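2',5'-phosphodiesterase 12 (Homo sapiens, PDB 4Z0V) belongs to the endonuclease/exonuclease/phosphatase family, joining an E-set-like N-terminal domain to a DNase I-like alpha/beta domain, and is modelled here with a magnesium ion. Local coordinates at residues E169-N174 with V193-A198; A21-C26 with C108-R113. All coordinates share one frame; numbering follows the deposited sequence.

Overall arrangement
Along the chain the two contacts come in series: contact 2 (21-26 with 108-113) closes before contact 1 (169-174 with 193-198) opens. Their centres lie about 11 Å apart, and helix 159-172 links them. This helix supplies one half of contact 1, packing beside helix 185-198 in the DNase I-like part, while its Asn-164, Leu-165, Lys-168 and Glu-169 border the residues of contact 2. Contact 2 ties a loop of the E-set-like N-terminal domain to short helix 110-113. The two sites also touch directly, with Cys-26 against Ala-195 and Phe-110 against Glu-169, forming a continuous packed region between the N-terminal domain and the DNase I-like sheet.

Contact 1: E169-N174 with V193-A198; sequences ELTGYN and VPALEA
Leu-170 and Thr-171 of helix 159-172 pack against Ala-195 and Leu-196 of helix 185-198 in a small, buried, apolar helix-helix contact. The helices belong to the DNase I-like alpha/beta fold: helix 159-172 is the last helix of the beta-alpha-beta crossover that joins the parallel neighbours 125-132 and 177-184, and helix 185-198 follows directly on strand 177-184. Beneath them lies the six-stranded sheet, where Leu-170 reaches Val-129 and Leu-180, and both leucines meet Ile-178. The branched leucines can thus fill space between helices and sheet at once.

Across the contact, two methyl groups carry the packing, CD2 of Leu-196 and CG2 of Thr-171. Leu-196 CD2 approaches the CB of Leu-170 at 4.1 Å and the CG2 methyl of Thr-171 at 4.0 Å, the side chains of Thr-171 and Leu-196 running at a slant to each other. Thr-171 divides its two branches by polarity. With chi1 at 62°, CG2 stands anti to the carbonyl carbon and faces helix 185-198, whereas OG1 turns back to hydrogen-bond the carbonyl of Gln-167, which lets a polar residue sit in a buried place. Ala-195 suits the close approach because its side chain is a single methyl: its CB lies 4.1 Å from Thr-171 CG2, and its CA region also backs onto Cys-26. No hydrogen bond joins the segments.

Away from the partner helix, the carboxylate of Glu-169 is held at both oxygens. OE2 bonds to the hydroxyl of Tyr-131, and Tyr-173 OH donates to Glu-169 OE1 at 2.6 Å, meeting it on the anti side, 17° out of the carboxylate plane.

Contact 2: A21-C26 with C108-R113; sequences AGFPVC and CTFDHR
Phe-23 meets Cys-108 rim to sulfur: Phe-23 CZ lies 3.9 Å from Cys-108 SG. The sulfur sits almost in the ring plane, 84° off the normal, an edge-on sulfur-aromatic contact that sets the polarisable thiol sulfur against the ring's C-H rim. Phe-23 gets there by a chi1 of -74°, with CG opposite its carbonyl carbon, which carries the ring across to the other segment. The length of the phenylalanine side chain spans a wide gap, for even the nearest CA atoms, those of Phe-23 and Cys-108, are 11.0 Å apart.

Through this ring a loop of the E-set-like N-terminal domain, between strands 9-14 and 28-32, reaches the short helix 110-113 and the DNase I-like part of the chain. Helix 159-172 borders the same ring with Asn-164 and Leu-165, while Lys-168 makes a cation-pi contact with it and hydrogen-bonds the carbonyl of Gly-22.

Phe-110 adopts a chi1 of 49°, CG lying between N and C, and its ring folds back so that Cys-108 CB rests 3.4 Å above the plane of the ring, offset toward its rim. The edge of the Phe-110 ring turns to Phe-23, a loose approach with Phe-23 CE2 4.5 Å from Phe-110 CZ. Two bonds fix the turn carrying Cys-108: Asp-111 N donates to Cys-108 O, and Cys-108 N donates to Asp-111 OD2 at 2.9 Å, from above the carboxylate plane.

Contact 1: E169-N174 with V193-A198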
loop_
_atom_site.group_PDB
_atom_site.type_symbol
_atom_site.label_atom_id
_atom_site.label_comp_id
_atom_site.label_asym_id
_atom_site.label_seq_id
_atom_site.Cartn_x
_atom_site.Cartn_y
_atom_site.Cartn_z
ATOM N N GLU A 169 -0.224 11.747 -0.950
ATOM C CA GLU A 169 0.703 10.979 -1.779
ATOM C C GLU A 169 -0.027 9.970 -2.661
ATOM O O GLU A 169 0.135 9.978 -3.876
ATOM C CB GLU A 169 1.734 10.257 -0.908
ATOM C CG GLU A 169 2.695 9.477 -1.788
ATOM C CD GLU A 169 3.870 8.889 -1.052
ATOM O OE1 GLU A 169 4.716 8.258 -1.723
ATOM O OE2 GLU A 169 3.941 9.043 0.188
ATOM N N LEU A 170 -0.792 9.069 -2.042
ATOM C CA LEU A 170 -1.467 8.031 -2.786
ATOM C C LEU A 170 -2.514 8.553 -3.706
ATOM O O LEU A 170 -2.538 8.127 -4.851
ATOM C CB LEU A 170 -2.072 6.987 -1.822
ATOM C CG LEU A 170 -1.024 6.153 -1.086
ATOM C CD1 LEU A 170 -1.714 5.146 -0.147
ATOM C CD2 LEU A 170 -0.135 5.377 -2.103
ATOM N N THR A 171 -3.354 9.499 -3.270
ATOM C CA THR A 171 -4.386 10.010 -4.184
ATOM C C THR A 171 -3.768 10.766 -5.360
ATOM O O THR A 171 -4.281 10.670 -6.474
ATOM C CB THR A 171 -5.404 10.874 -3.445
ATOM O OG1 THR A 171 -4.742 12.017 -2.878
ATOM C CG2 THR A 171 -6.181 10.065 -2.343
ATOM N N GLY A 172 -2.640 11.427 -5.106
ATOM C CA GLY A 172 -1.886 12.150 -6.121
ATOM C C GLY A 172 -1.275 11.269 -7.202
ATOM O O GLY A 172 -1.023 11.760 -8.307
ATOM N N TYR A 173 -1.035 9.963 -6.908
ATOM C CA TYR A 173 -0.495 9.021 -7.899
ATOM C C TYR A 173 -1.515 8.637 -8.950
ATOM O O TYR A 173 -1.120 8.097 -9.982
ATOM C CB TYR A 173 0.080 7.760 -7.253
ATOM C CG TYR A 173 1.367 7.995 -6.485
ATOM C CD1 TYR A 173 2.321 8.915 -6.936
ATOM C CD2 TYR A 173 1.617 7.331 -5.290
ATOM C CE1 TYR A 173 3.517 9.116 -6.243
ATOM C CE2 TYR A 173 2.775 7.571 -4.554
ATOM C CZ TYR A 173 3.722 8.470 -5.030
ATOM O OH TYR A 173 4.888 8.654 -4.327
ATOM N N ASN A 174 -2.834 8.884 -8.712
ATOM C CA ASN A 174 -3.887 8.543 -9.694
ATOM C C ASN A 174 -3.634 7.127 -10.237
ATOM O O ASN A 174 -3.532 6.902 -11.446
ATOM C CB ASN A 174 -3.879 9.615 -10.834
ATOM C CG ASN A 174 -4.392 10.952 -10.343
ATOM O OD1 ASN A 174 -5.484 11.037 -9.759
ATOM N ND2 ASN A 174 -3.626 12.025 -10.574
ATOM N N VAL A 193 -9.415 3.897 3.269
ATOM C CA VAL A 193 -10.698 3.657 2.610
ATOM C C VAL A 193 -11.403 5.005 2.290
ATOM O O VAL A 193 -11.715 5.201 1.130
ATOM C CB VAL A 193 -11.592 2.651 3.372
ATOM C CG1 VAL A 193 -13.054 2.762 2.940
ATOM C CG2 VAL A 193 -11.088 1.226 3.149
ATOM N N PRO A 194 -11.557 5.981 3.206
ATOM C CA PRO A 194 -12.228 7.244 2.816
ATOM C C PRO A 194 -11.486 8.026 1.731
ATOM O O PRO A 194 -12.136 8.542 0.817
ATOM C CB PRO A 194 -12.267 8.037 4.133
ATOM C CG PRO A 194 -12.228 6.971 5.212
ATOM C CD PRO A 194 -11.255 5.973 4.655
ATOM N N ALA A 195 -10.146 8.108 1.799
ATOM C CA ALA A 195 -9.418 8.859 0.785
ATOM C C ALA A 195 -9.483 8.168 -0.567
ATOM O O ALA A 195 -9.794 8.789 -1.591
ATOM C CB ALA A 195 -7.958 9.030 1.203
ATOM N N LEU A 196 -9.162 6.889 -0.589
ATOM C CA LEU A 196 -9.056 6.200 -1.868
ATOM C C LEU A 196 -10.419 5.935 -2.488
ATOM O O LEU A 196 -10.541 6.002 -3.721
ATOM C CB LEU A 196 -8.212 4.923 -1.713
ATOM C CG LEU A 196 -6.736 5.181 -1.329
ATOM C CD1 LEU A 196 -5.965 3.875 -1.212
ATOM C CD2 LEU A 196 -6.005 6.030 -2.402
ATOM N N GLU A 197 -11.465 5.706 -1.675
ATOM C CA GLU A 197 -12.762 5.546 -2.336
ATOM C C GLU A 197 -13.234 6.869 -2.995
ATOM O O GLU A 197 -13.843 6.836 -4.063
ATOM C CB GLU A 197 -13.828 4.937 -1.417
ATOM C CG GLU A 197 -14.462 5.798 -0.361
ATOM C CD GLU A 197 -15.526 5.046 0.433
ATOM O OE1 GLU A 197 -16.224 5.714 1.226
ATOM O OE2 GLU A 197 -15.706 3.817 0.229
ATOM N N ALA A 198 -12.889 8.029 -2.396
ATOM C CA ALA A 198 -13.236 9.345 -2.960
ATOM C C ALA A 198 -12.594 9.558 -4.338
ATOM O O ALA A 198 -13.130 10.294 -5.186
ATOM C CB ALA A 198 -12.790 10.435 -2.003
#

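Contact 2: A21-C26 with C108-R113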
loop_
_atom_site.group_PDB
_atom_site.type_symbol
_atom_site.label_atom_id
_atom_site.label_comp_id
_atom_site.label_asym_id
_atom_site.label_seq_id
_atom_site.Cartn_x
_atom_site.Cartn_y
_atom_site.Cartn_z
ATOM N N ALA A 21 -3.410 22.980 4.788
ATOM C CA ALA A 21 -3.521 23.658 3.496
ATOM C C ALA A 21 -2.781 22.855 2.427
ATOM O O ALA A 21 -1.664 22.422 2.686
ATOM C CB ALA A 21 -2.923 25.053 3.596
ATOM N N GLY A 22 -3.417 22.621 1.284
ATOM C CA GLY A 22 -2.814 21.859 0.190
ATOM C C GLY A 22 -2.898 20.353 0.324
ATOM O O GLY A 22 -2.405 19.630 -0.557
ATOM N N PHE A 23 -3.576 19.868 1.382
ATOM C CA PHE A 23 -3.757 18.430 1.656
ATOM C C PHE A 23 -5.232 18.114 1.593
ATOM O O PHE A 23 -6.030 18.820 2.224
ATOM C CB PHE A 23 -3.157 18.010 3.009
ATOM C CG PHE A 23 -1.649 17.969 2.961
ATOM C CD1 PHE A 23 -0.906 19.146 2.926
ATOM C CD2 PHE A 23 -0.974 16.754 2.860
ATOM C CE1 PHE A 23 0.484 19.109 2.827
ATOM C CE2 PHE A 23 0.421 16.720 2.771
ATOM C CZ PHE A 23 1.136 17.895 2.722
ATOM N N PRO A 24 -5.615 17.088 0.815
ATOM C CA PRO A 24 -7.048 16.793 0.648
ATOM C C PRO A 24 -7.710 16.325 1.929
ATOM O O PRO A 24 -7.159 15.495 2.639
ATOM C CB PRO A 24 -7.070 15.690 -0.434
ATOM C CG PRO A 24 -5.704 15.044 -0.360
ATOM C CD PRO A 24 -4.771 16.196 -0.027
ATOM N N VAL A 25 -8.899 16.882 2.222
ATOM C CA VAL A 25 -9.741 16.545 3.371
ATOM C C VAL A 25 -10.709 15.489 2.861
ATOM O O VAL A 25 -11.559 15.804 2.013
ATOM C CB VAL A 25 -10.481 17.788 3.953
ATOM C CG1 VAL A 25 -11.360 17.379 5.136
ATOM C CG2 VAL A 25 -9.492 18.869 4.374
ATOM N N CYS A 26 -10.528 14.239 3.319
ATOM C CA CYS A 26 -11.278 13.083 2.826
ATOM C C CYS A 26 -12.217 12.561 3.899
ATOM O O CYS A 26 -11.799 11.818 4.786
ATOM C CB CYS A 26 -10.309 12.001 2.349
ATOM S SG CYS A 26 -9.087 12.593 1.155
ATOM N N CYS A 108 7.123 18.076 0.034
ATOM C CA CYS A 108 7.060 16.633 0.323
ATOM C C CYS A 108 7.818 15.978 -0.771
ATOM O O CYS A 108 7.758 16.472 -1.889
ATOM C CB CYS A 108 5.637 16.098 0.411
ATOM S SG CYS A 108 4.732 16.666 1.867
ATOM N N THR A 109 8.438 14.825 -0.493
ATOM C CA THR A 109 9.239 14.100 -1.493
ATOM C C THR A 109 8.403 13.668 -2.696
ATOM O O THR A 109 8.941 13.505 -3.790
ATOM C CB THR A 109 9.903 12.893 -0.856
ATOM O OG1 THR A 109 8.879 11.967 -0.494
ATOM C CG2 THR A 109 10.767 13.265 0.346
ATOM N N PHE A 110 7.096 13.434 -2.487
ATOM C CA PHE A 110 6.248 12.985 -3.577
ATOM C C PHE A 110 5.757 14.138 -4.467
ATOM O O PHE A 110 5.119 13.856 -5.484
ATOM C CB PHE A 110 5.064 12.179 -3.001
ATOM C CG PHE A 110 4.323 12.848 -1.860
ATOM C CD1 PHE A 110 3.447 13.902 -2.100
ATOM C CD2 PHE A 110 4.504 12.421 -0.544
ATOM C CE1 PHE A 110 2.730 14.488 -1.051
ATOM C CE2 PHE A 110 3.785 13.005 0.508
ATOM C CZ PHE A 110 2.907 14.027 0.246
ATOM N N ASP A 111 6.003 15.435 -4.100
ATOM C CA ASP A 111 5.537 16.567 -4.932
ATOM C C ASP A 111 6.072 16.491 -6.374
ATOM O O ASP A 111 5.292 16.599 -7.318
ATOM C CB ASP A 111 5.900 17.919 -4.326
ATOM C CG ASP A 111 5.239 18.231 -3.002
ATOM O OD1 ASP A 111 4.197 17.606 -2.691
ATOM O OD2 ASP A 111 5.757 19.102 -2.280
ATOM N N HIS A 112 7.385 16.263 -6.533
ATOM C CA HIS A 112 7.984 16.147 -7.860
ATOM C C HIS A 112 7.494 14.863 -8.554
ATOM O O HIS A 112 7.283 14.858 -9.750
ATOM C CB HIS A 112 9.518 16.136 -7.750
ATOM C CG HIS A 112 10.176 16.013 -9.087
ATOM N ND1 HIS A 112 10.160 17.063 -9.997
ATOM C CD2 HIS A 112 10.792 14.948 -9.655
ATOM C CE1 HIS A 112 10.802 16.617 -11.069
ATOM N NE2 HIS A 112 11.182 15.347 -10.919
ATOM N N ARG A 113 7.278 13.788 -7.780
ATOM C CA ARG A 113 6.836 12.496 -8.319
ATOM C C ARG A 113 5.457 12.614 -8.945
ATOM O O ARG A 113 5.207 11.992 -9.967
ATOM C CB ARG A 113 6.827 11.455 -7.185
ATOM C CG ARG A 113 8.202 11.292 -6.542
ATOM C CD ARG A 113 8.217 10.087 -5.617
ATOM N NE ARG A 113 8.431 8.848 -6.365
ATOM C CZ ARG A 113 8.316 7.635 -5.845
ATOM N NH1 ARG A 113 7.939 7.480 -4.581
ATOM N NH2 ARG A 113 8.594 6.565 -6.579
#